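Diol-dehydratase (Roseburia inulinivorans, PDB 5I2A) probably catalyses the B12-independent, glycyl-radical dehydration of 1,2-propanediol, acting as a lyase. Local coordinates at residues 771-776 with 788-793. Numbering follows the deposited sequence.
Sequences ESFISL and MQFNVV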
ATOM      1  N   GLU A 771     -35.660  11.290  42.341  1.00 19.62           N
ATOM      2  CA  GLU A 771     -36.661  11.666  41.361  1.00 17.80           C
ATOM      3  C   GLU A 771     -36.378  13.043  40.776  1.00 19.51           C
ATOM      4  O   GLU A 771     -36.548  13.243  39.584  1.00 17.11           O
ATOM      5  CB  GLU A 771     -38.071  11.611  41.970  1.00 22.47           C
ATOM      6  CG  GLU A 771     -38.673  10.211  41.882  1.00 29.87           C
ATOM      7  CD  GLU A 771     -39.926  10.031  42.719  1.00 49.92           C
ATOM      8  OE1 GLU A 771     -40.539  11.047  43.117  1.00 49.89           O
ATOM      9  OE2 GLU A 771     -40.303   8.863  42.970  1.00 47.76           O
ATOM     10  N   SER A 772     -35.933  13.996  41.584  1.00 14.62           N
ATOM     11  CA  SER A 772     -35.621  15.298  41.007  1.00 17.44           C
ATOM     12  C   SER A 772     -34.310  15.243  40.201  1.00 15.73           C
ATOM     13  O   SER A 772     -34.147  15.997  39.250  1.00 19.34           O
ATOM     14  CB  SER A 772     -35.552  16.387  42.084  1.00 19.15           C
ATOM     15  OG  SER A 772     -34.855  15.931  43.207  1.00 35.11           O
ATOM     16  N   PHE A 773     -33.408  14.336  40.570  1.00 16.38           N
ATOM     17  CA  PHE A 773     -32.216  14.040  39.768  1.00 17.48           C
ATOM     18  C   PHE A 773     -32.621  13.610  38.350  1.00 16.55           C
ATOM     19  O   PHE A 773     -32.177  14.207  37.365  1.00 19.57           O
ATOM     20  CB  PHE A 773     -31.380  12.956  40.451  1.00 15.89           C
ATOM     21  CG  PHE A 773     -30.229  12.424  39.626  1.00 14.71           C
ATOM     22  CD1 PHE A 773     -29.051  13.134  39.509  1.00 13.93           C
ATOM     23  CD2 PHE A 773     -30.316  11.182  39.014  1.00 16.39           C
ATOM     24  CE1 PHE A 773     -27.978  12.623  38.780  1.00 14.36           C
ATOM     25  CE2 PHE A 773     -29.254  10.661  38.286  1.00 17.05           C
ATOM     26  CZ  PHE A 773     -28.077  11.387  38.170  1.00 14.04           C
ATOM     27  N   ILE A 774     -33.488  12.607  38.256  1.00 17.01           N
ATOM     28  CA  ILE A 774     -33.981  12.134  36.956  1.00 18.11           C
ATOM     29  C   ILE A 774     -34.662  13.266  36.160  1.00 19.68           C
ATOM     30  O   ILE A 774     -34.463  13.391  34.949  1.00 22.82           O
ATOM     31  CB  ILE A 774     -34.964  10.951  37.118  1.00 15.74           C
ATOM     32  CG1 ILE A 774     -34.272   9.735  37.743  1.00 15.70           C
ATOM     33  CG2 ILE A 774     -35.628  10.587  35.790  1.00 16.85           C
ATOM     34  CD1 ILE A 774     -33.164   9.168  36.912  1.00 24.06           C
ATOM     35  N   SER A 775     -35.448  14.095  36.841  1.00 16.49           N
ATOM     36  CA  SER A 775     -36.118  15.221  36.193  1.00 19.25           C
ATOM     37  C   SER A 775     -35.149  16.265  35.666  1.00 15.67           C
ATOM     38  O   SER A 775     -35.412  16.901  34.654  1.00 17.08           O
ATOM     39  CB  SER A 775     -37.099  15.896  37.159  1.00 21.71           C
ATOM     40  OG  SER A 775     -38.187  15.040  37.420  1.00 29.86           O
ATOM     41  N   LEU A 776     -34.055  16.476  36.384  1.00 18.56           N
ATOM     42  CA  LEU A 776     -33.008  17.374  35.910  1.00 16.87           C
ATOM     43  C   LEU A 776     -32.481  16.900  34.561  1.00 16.40           C
ATOM     44  O   LEU A 776     -32.413  17.677  33.608  1.00 19.35           O
ATOM     45  CB  LEU A 776     -31.864  17.458  36.920  1.00 15.60           C
ATOM     46  CG  LEU A 776     -30.681  18.347  36.545  1.00 17.55           C
ATOM     47  CD1 LEU A 776     -31.097  19.809  36.503  1.00 20.23           C
ATOM     48  CD2 LEU A 776     -29.526  18.150  37.526  1.00 19.42           C
ATOM     49  N   MET A 788     -25.286  13.585  29.871  1.00 15.00           N
ATOM     50  CA  MET A 788     -24.963  14.162  31.178  1.00 16.91           C
ATOM     51  C   MET A 788     -24.332  13.116  32.074  1.00 14.59           C
ATOM     52  O   MET A 788     -24.672  11.936  31.992  1.00 15.48           O
ATOM     53  CB  MET A 788     -26.203  14.721  31.882  1.00 15.02           C
ATOM     54  CG  MET A 788     -26.605  16.116  31.485  1.00 22.75           C
ATOM     55  SD  MET A 788     -27.909  16.756  32.580  1.00 20.27           S
ATOM     56  CE  MET A 788     -26.970  17.739  33.753  1.00 17.64           C
ATOM     57  N   GLN A 789     -23.441  13.558  32.955  1.00 14.24           N
ATOM     58  CA  GLN A 789     -22.849  12.669  33.954  1.00 11.72           C
ATOM     59  C   GLN A 789     -22.439  13.458  35.196  1.00 12.88           C
ATOM     60  O   GLN A 789     -22.198  14.660  35.125  1.00 15.16           O
ATOM     61  CB  GLN A 789     -21.644  11.938  33.380  1.00 12.40           C
ATOM     62  CG  GLN A 789     -20.536  12.892  32.993  1.00 15.08           C
ATOM     63  CD  GLN A 789     -19.388  12.215  32.249  1.00 17.65           C
ATOM     64  OE1 GLN A 789     -18.232  12.593  32.421  1.00 17.29           O
ATOM     65  NE2 GLN A 789     -19.705  11.213  31.432  1.00 14.46           N
ATOM     66  N   PHE A 790     -22.345  12.763  36.324  1.00 11.94           N
ATOM     67  CA  PHE A 790     -22.330  13.429  37.617  1.00 14.96           C
ATOM     68  C   PHE A 790     -21.294  12.912  38.595  1.00 13.39           C
ATOM     69  O   PHE A 790     -21.166  11.706  38.816  1.00 14.47           O
ATOM     70  CB  PHE A 790     -23.702  13.306  38.278  1.00 12.21           C
ATOM     71  CG  PHE A 790     -24.828  13.804  37.428  1.00 10.55           C
ATOM     72  CD1 PHE A 790     -25.405  12.986  36.471  1.00 11.37           C
ATOM     73  CD2 PHE A 790     -25.328  15.074  37.609  1.00 11.35           C
ATOM     74  CE1 PHE A 790     -26.449  13.444  35.695  1.00  9.82           C
ATOM     75  CE2 PHE A 790     -26.372  15.529  36.844  1.00 16.19           C
ATOM     76  CZ  PHE A 790     -26.933  14.709  35.889  1.00 14.68           C
ATOM     77  N   ASN A 791     -20.562  13.848  39.182  1.00 14.55           N
ATOM     78  CA  ASN A 791     -19.912  13.617  40.463  1.00 13.80           C
ATOM     79  C   ASN A 791     -20.935  13.859  41.553  1.00 16.37           C
ATOM     80  O   ASN A 791     -21.769  14.757  41.436  1.00 16.93           O
ATOM     81  CB  ASN A 791     -18.717  14.547  40.665  1.00 12.75           C
ATOM     82  CG  ASN A 791     -17.431  13.958  40.160  1.00 15.23           C
ATOM     83  OD1 ASN A 791     -17.021  12.875  40.585  1.00 16.89           O
ATOM     84  ND2 ASN A 791     -16.788  14.661  39.223  1.00 14.82           N
ATOM     85  N   VAL A 792     -20.883  13.061  42.607  1.00 16.77           N
ATOM     86  CA  VAL A 792     -21.709  13.311  43.791  1.00 14.83           C
ATOM     87  C   VAL A 792     -20.795  13.202  45.006  1.00 13.36           C
ATOM     88  O   VAL A 792     -20.440  12.112  45.422  1.00 14.95           O
ATOM     89  CB  VAL A 792     -22.889  12.331  43.908  1.00 14.99           C
ATOM     90  CG1 VAL A 792     -23.724  12.643  45.176  1.00 15.24           C
ATOM     91  CG2 VAL A 792     -23.782  12.407  42.653  1.00 14.14           C
ATOM     92  N   VAL A 793     -20.378  14.343  45.528  1.00 13.20           N
ATOM     93  CA  VAL A 793     -19.317  14.371  46.529  1.00 16.72           C
ATOM     94  C   VAL A 793     -19.259  15.757  47.145  1.00 16.74           C
ATOM     95  O   VAL A 793     -19.593  16.747  46.503  1.00 17.90           O
ATOM     96  CB  VAL A 793     -17.941  13.978  45.902  1.00 18.84           C
ATOM     97  CG1 VAL A 793     -17.464  15.043  44.930  1.00 18.06           C
ATOM     98  CG2 VAL A 793     -16.886  13.683  46.984  1.00 14.62           C
TER
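F773 on helix 766-781 drives the edge of its ring into the face of F790 on strand 787-792, joining the helix of a beta-alpha-beta unit (strand 756-759, helix 766-781, strand 787-792) to the second strand of that unit. The pair is an edge-to-face stack: ring centroids lie 4.6 Å apart and the planes meet at 61°. The chi1 of 172°, which sets CG opposite the backbone N, swings the F773 ring across to the strand, although the side chain does not start out in that direction, and F790 comes to meet it from the opposite side.

The other contact is apolar, a leucine methyl against the ring. L776, one helical turn after F773, brings CD2 to 4.2 Å from CE2 of F790, an oblique approach. Outside the pair, T401 of helix 391-402 touches both phenylalanines, while M757 and M759 of strand 756-759 pack on L776 and F790 respectively, so the two buried rings are packed between helix 766-781, helix 391-402 and the sheet. Were F790 an alanine, the F773 edge would probably lose the aromatic face it leans on and L776 CD2 its neighbour on strand 787-792, opening a gap under the helix.

At the closest point, F773 CE1 stands 3.4 Å above the plane of the F790 ring, over its centre, and 3.5 Å from F790 CD1.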